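Local atomic coordinates of ABC transporter sugar binding protein (Xanthomonas axonopodis pv. citri, PDB entry 3UOR), a protein that probably binds maltose or a related sugar in the periplasm and delivers it to an ABC transporter for uptake. Residues 141-149 and 360-368. Sequence-based numbering, arbitrary orientation.
Sequences YVDTRLLFY and AFGDQLERV
The axis of helix segment 360-364 runs nearly antiparallel to that of strand 146-149, 162° between them and 9.8 Å apart at closest approach, and T144 faces F361 where the backbones come nearest. The contact illustrates how one amide can clasp a break in a long strand. Q364 swings CG away from its own backbone N (chi1 -176°) and extends, which carries its amide to the non-strand link at T144 and R145. Q364 NE2 gives one N-H to R145 O at 2.9 Å, nearly straight (171°), and the other to T144 OG1, also 2.9 Å but more bent. Both acceptors lie close to the amide plane, although NE2 sits well above the carbonyl plane of R145. L289 N binds OE1, and I299 O is a second partner of T144 OG1.

Around this polar centre the packing is apolar. L146 lays CD2 over one face of the F361 ring, 3.7 Å from its centroid, a CH-pi contact, while F148 CZ meets that ring at its edge. Beyond T144, V142 CG1 presses tightly on L365 CD2, 3.5 Å away. In this periplasmic sugar-binding protein, the chemistry implies that a buried amide, using both N-H groups and its oxygen, fixes the broken strand against the helix amid hydrocarbon.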
loop_
_atom_site.group_PDB
_atom_site.type_symbol
_atom_site.label_atom_id
_atom_site.label_comp_id
_atom_site.label_asym_id
_atom_site.label_seq_id
_atom_site.Cartn_x
_atom_site.Cartn_y
_atom_site.Cartn_z
ATOM N N TYR A 141 -5.651 7.038 -4.489
ATOM C CA TYR A 141 -4.195 7.171 -4.511
ATOM C C TYR A 141 -3.603 5.849 -4.035
ATOM O O TYR A 141 -4.304 5.025 -3.460
ATOM C CB TYR A 141 -3.721 8.317 -3.617
ATOM C CG TYR A 141 -4.009 8.110 -2.148
ATOM C CD1 TYR A 141 -3.140 7.386 -1.340
ATOM C CD2 TYR A 141 -5.155 8.631 -1.577
ATOM C CE1 TYR A 141 -3.412 7.192 0.001
ATOM C CE2 TYR A 141 -5.433 8.457 -0.256
ATOM C CZ TYR A 141 -4.567 7.735 0.533
ATOM O OH TYR A 141 -4.880 7.576 1.857
ATOM N N VAL A 142 -2.316 5.652 -4.273
ATOM C CA VAL A 142 -1.699 4.347 -4.080
ATOM C C VAL A 142 -0.569 4.457 -3.062
ATOM O O VAL A 142 0.230 5.400 -3.089
ATOM C CB VAL A 142 -1.111 3.801 -5.390
ATOM C CG1 VAL A 142 -0.630 2.361 -5.228
ATOM C CG2 VAL A 142 -2.140 3.871 -6.491
ATOM N N ASP A 143 -0.535 3.497 -2.149
ATOM C CA ASP A 143 0.579 3.357 -1.228
ATOM C C ASP A 143 1.284 2.068 -1.612
ATOM O O ASP A 143 0.670 1.008 -1.640
ATOM C CB ASP A 143 0.048 3.284 0.199
ATOM C CG ASP A 143 1.118 2.894 1.210
ATOM O OD1 ASP A 143 2.307 2.767 0.839
ATOM O OD2 ASP A 143 0.758 2.714 2.386
ATOM N N THR A 144 2.562 2.155 -1.956
ATOM C CA THR A 144 3.352 0.948 -2.148
ATOM C C THR A 144 4.736 1.176 -1.530
ATOM O O THR A 144 5.116 2.319 -1.290
ATOM C CB THR A 144 3.453 0.560 -3.635
ATOM O OG1 THR A 144 4.040 -0.746 -3.756
ATOM C CG2 THR A 144 4.324 1.545 -4.369
ATOM N N ARG A 145 5.473 0.098 -1.261
ATOM C CA ARG A 145 6.718 0.184 -0.495
ATOM C C ARG A 145 7.905 -0.230 -1.342
ATOM O O ARG A 145 7.852 -1.232 -2.038
ATOM C CB ARG A 145 6.632 -0.743 0.737
ATOM C CG ARG A 145 5.377 -0.498 1.599
ATOM C CD ARG A 145 5.301 0.965 2.015
ATOM N NE ARG A 145 4.028 1.290 2.661
ATOM C CZ ARG A 145 3.731 0.987 3.925
ATOM N NH1 ARG A 145 4.621 0.349 4.688
ATOM N NH2 ARG A 145 2.543 1.319 4.427
ATOM N N LEU A 146 8.981 0.542 -1.293
ATOM C CA LEU A 146 10.146 0.234 -2.116
ATOM C C LEU A 146 11.376 0.769 -1.383
ATOM O O LEU A 146 11.264 1.203 -0.232
ATOM C CB LEU A 146 9.978 0.828 -3.537
ATOM C CG LEU A 146 9.599 2.303 -3.696
ATOM C CD1 LEU A 146 10.586 3.200 -2.959
ATOM C CD2 LEU A 146 9.469 2.741 -5.193
ATOM N N LEU A 147 12.545 0.758 -2.020
ATOM C CA LEU A 147 13.779 1.117 -1.308
ATOM C C LEU A 147 14.179 2.579 -1.400
ATOM O O LEU A 147 14.433 3.078 -2.479
ATOM C CB LEU A 147 14.957 0.273 -1.814
ATOM C CG LEU A 147 14.765 -1.242 -1.802
ATOM C CD1 LEU A 147 15.884 -1.898 -2.591
ATOM C CD2 LEU A 147 14.730 -1.784 -0.374
ATOM N N PHE A 148 14.252 3.256 -0.263
ATOM C CA PHE A 148 14.972 4.518 -0.159
ATOM C C PHE A 148 16.412 4.123 0.089
ATOM O O PHE A 148 16.660 3.206 0.861
ATOM C CB PHE A 148 14.449 5.341 1.032
ATOM C CG PHE A 148 13.095 5.928 0.803
ATOM C CD1 PHE A 148 12.948 7.284 0.521
ATOM C CD2 PHE A 148 11.973 5.135 0.828
ATOM C CE1 PHE A 148 11.693 7.832 0.290
ATOM C CE2 PHE A 148 10.711 5.683 0.582
ATOM C CZ PHE A 148 10.575 7.030 0.320
ATOM N N TYR A 149 17.362 4.803 -0.550
ATOM C CA TYR A 149 18.760 4.412 -0.433
ATOM C C TYR A 149 19.725 5.578 -0.413
ATOM O O TYR A 149 19.456 6.624 -1.008
ATOM C CB TYR A 149 19.165 3.443 -1.545
ATOM C CG TYR A 149 19.219 4.045 -2.927
ATOM C CD1 TYR A 149 18.048 4.281 -3.658
ATOM C CD2 TYR A 149 20.437 4.375 -3.509
ATOM C CE1 TYR A 149 18.094 4.833 -4.944
ATOM C CE2 TYR A 149 20.500 4.923 -4.790
ATOM C CZ TYR A 149 19.328 5.149 -5.503
ATOM O OH TYR A 149 19.406 5.671 -6.766
ATOM N N ALA A 360 10.678 5.936 -9.208
ATOM C CA ALA A 360 10.728 4.541 -8.788
ATOM C C ALA A 360 9.342 4.021 -8.425
ATOM O O ALA A 360 8.978 2.899 -8.782
ATOM C CB ALA A 360 11.708 4.364 -7.625
ATOM N N PHE A 361 8.561 4.848 -7.735
ATOM C CA PHE A 361 7.165 4.529 -7.435
ATOM C C PHE A 361 6.345 4.344 -8.698
ATOM O O PHE A 361 5.610 3.374 -8.830
ATOM C CB PHE A 361 6.552 5.621 -6.575
ATOM C CG PHE A 361 7.114 5.671 -5.185
ATOM C CD1 PHE A 361 6.773 4.688 -4.250
ATOM C CD2 PHE A 361 7.971 6.695 -4.805
ATOM C CE1 PHE A 361 7.285 4.729 -2.951
ATOM C CE2 PHE A 361 8.500 6.739 -3.510
ATOM C CZ PHE A 361 8.145 5.749 -2.577
ATOM N N GLY A 362 6.497 5.262 -9.644
ATOM C CA GLY A 362 5.714 5.202 -10.864
ATOM C C GLY A 362 6.043 3.934 -11.615
ATOM O O GLY A 362 5.169 3.285 -12.164
ATOM N N ASP A 363 7.310 3.558 -11.631
ATOM C CA ASP A 363 7.681 2.292 -12.266
ATOM C C ASP A 363 7.093 1.064 -11.529
ATOM O O ASP A 363 6.600 0.110 -12.166
ATOM C CB ASP A 363 9.208 2.172 -12.338
ATOM C CG ASP A 363 9.661 0.926 -13.071
ATOM O OD1 ASP A 363 9.504 0.855 -14.299
ATOM O OD2 ASP A 363 10.169 0.012 -12.417
ATOM N N GLN A 364 7.155 1.068 -10.199
ATOM C CA GLN A 364 6.709 -0.118 -9.425
ATOM C C GLN A 364 5.200 -0.332 -9.540
ATOM O O GLN A 364 4.714 -1.471 -9.511
ATOM C CB GLN A 364 7.096 -0.006 -7.944
ATOM C CG GLN A 364 6.741 -1.269 -7.120
ATOM C CD GLN A 364 7.488 -1.321 -5.798
ATOM O OE1 GLN A 364 8.709 -1.355 -5.777
ATOM N NE2 GLN A 364 6.751 -1.339 -4.689
ATOM N N LEU A 365 4.467 0.773 -9.675
ATOM C CA LEU A 365 3.018 0.728 -9.809
ATOM C C LEU A 365 2.583 -0.146 -10.976
ATOM O O LEU A 365 1.461 -0.659 -10.979
ATOM C CB LEU A 365 2.411 2.132 -9.937
ATOM C CG LEU A 365 2.540 2.930 -8.637
ATOM C CD1 LEU A 365 1.774 4.235 -8.725
ATOM C CD2 LEU A 365 2.012 2.110 -7.504
ATOM N N GLU A 366 3.467 -0.349 -11.951
ATOM C CA GLU A 366 3.091 -1.194 -13.094
ATOM C C GLU A 366 3.009 -2.649 -12.671
ATOM O O GLU A 366 2.462 -3.465 -13.402
ATOM C CB GLU A 366 4.105 -1.077 -14.239
ATOM C CG GLU A 366 4.104 0.257 -14.964
ATOM C CD GLU A 366 2.856 0.478 -15.817
ATOM O OE1 GLU A 366 2.040 -0.465 -15.959
ATOM O OE2 GLU A 366 2.694 1.609 -16.346
ATOM N N ARG A 367 3.565 -2.973 -11.499
ATOM C CA ARG A 367 3.707 -4.362 -11.094
ATOM C C ARG A 367 2.983 -4.721 -9.780
ATOM O O ARG A 367 2.919 -5.900 -9.405
ATOM C CB ARG A 367 5.205 -4.727 -10.999
ATOM C CG ARG A 367 5.960 -4.648 -12.353
ATOM C CD ARG A 367 7.449 -5.021 -12.182
ATOM N NE ARG A 367 8.159 -4.064 -11.323
ATOM C CZ ARG A 367 8.692 -2.928 -11.767
ATOM N NH1 ARG A 367 8.593 -2.613 -13.062
ATOM N NH2 ARG A 367 9.324 -2.105 -10.931
ATOM N N VAL A 368 2.435 -3.721 -9.086
ATOM C CA VAL A 368 1.790 -3.985 -7.803
ATOM C C VAL A 368 0.628 -4.951 -7.993
ATOM O O VAL A 368 0.013 -4.978 -9.054
ATOM C CB VAL A 368 1.346 -2.693 -7.070
ATOM C CG1 VAL A 368 2.562 -1.856 -6.716
ATOM C CG2 VAL A 368 0.362 -1.918 -7.918
#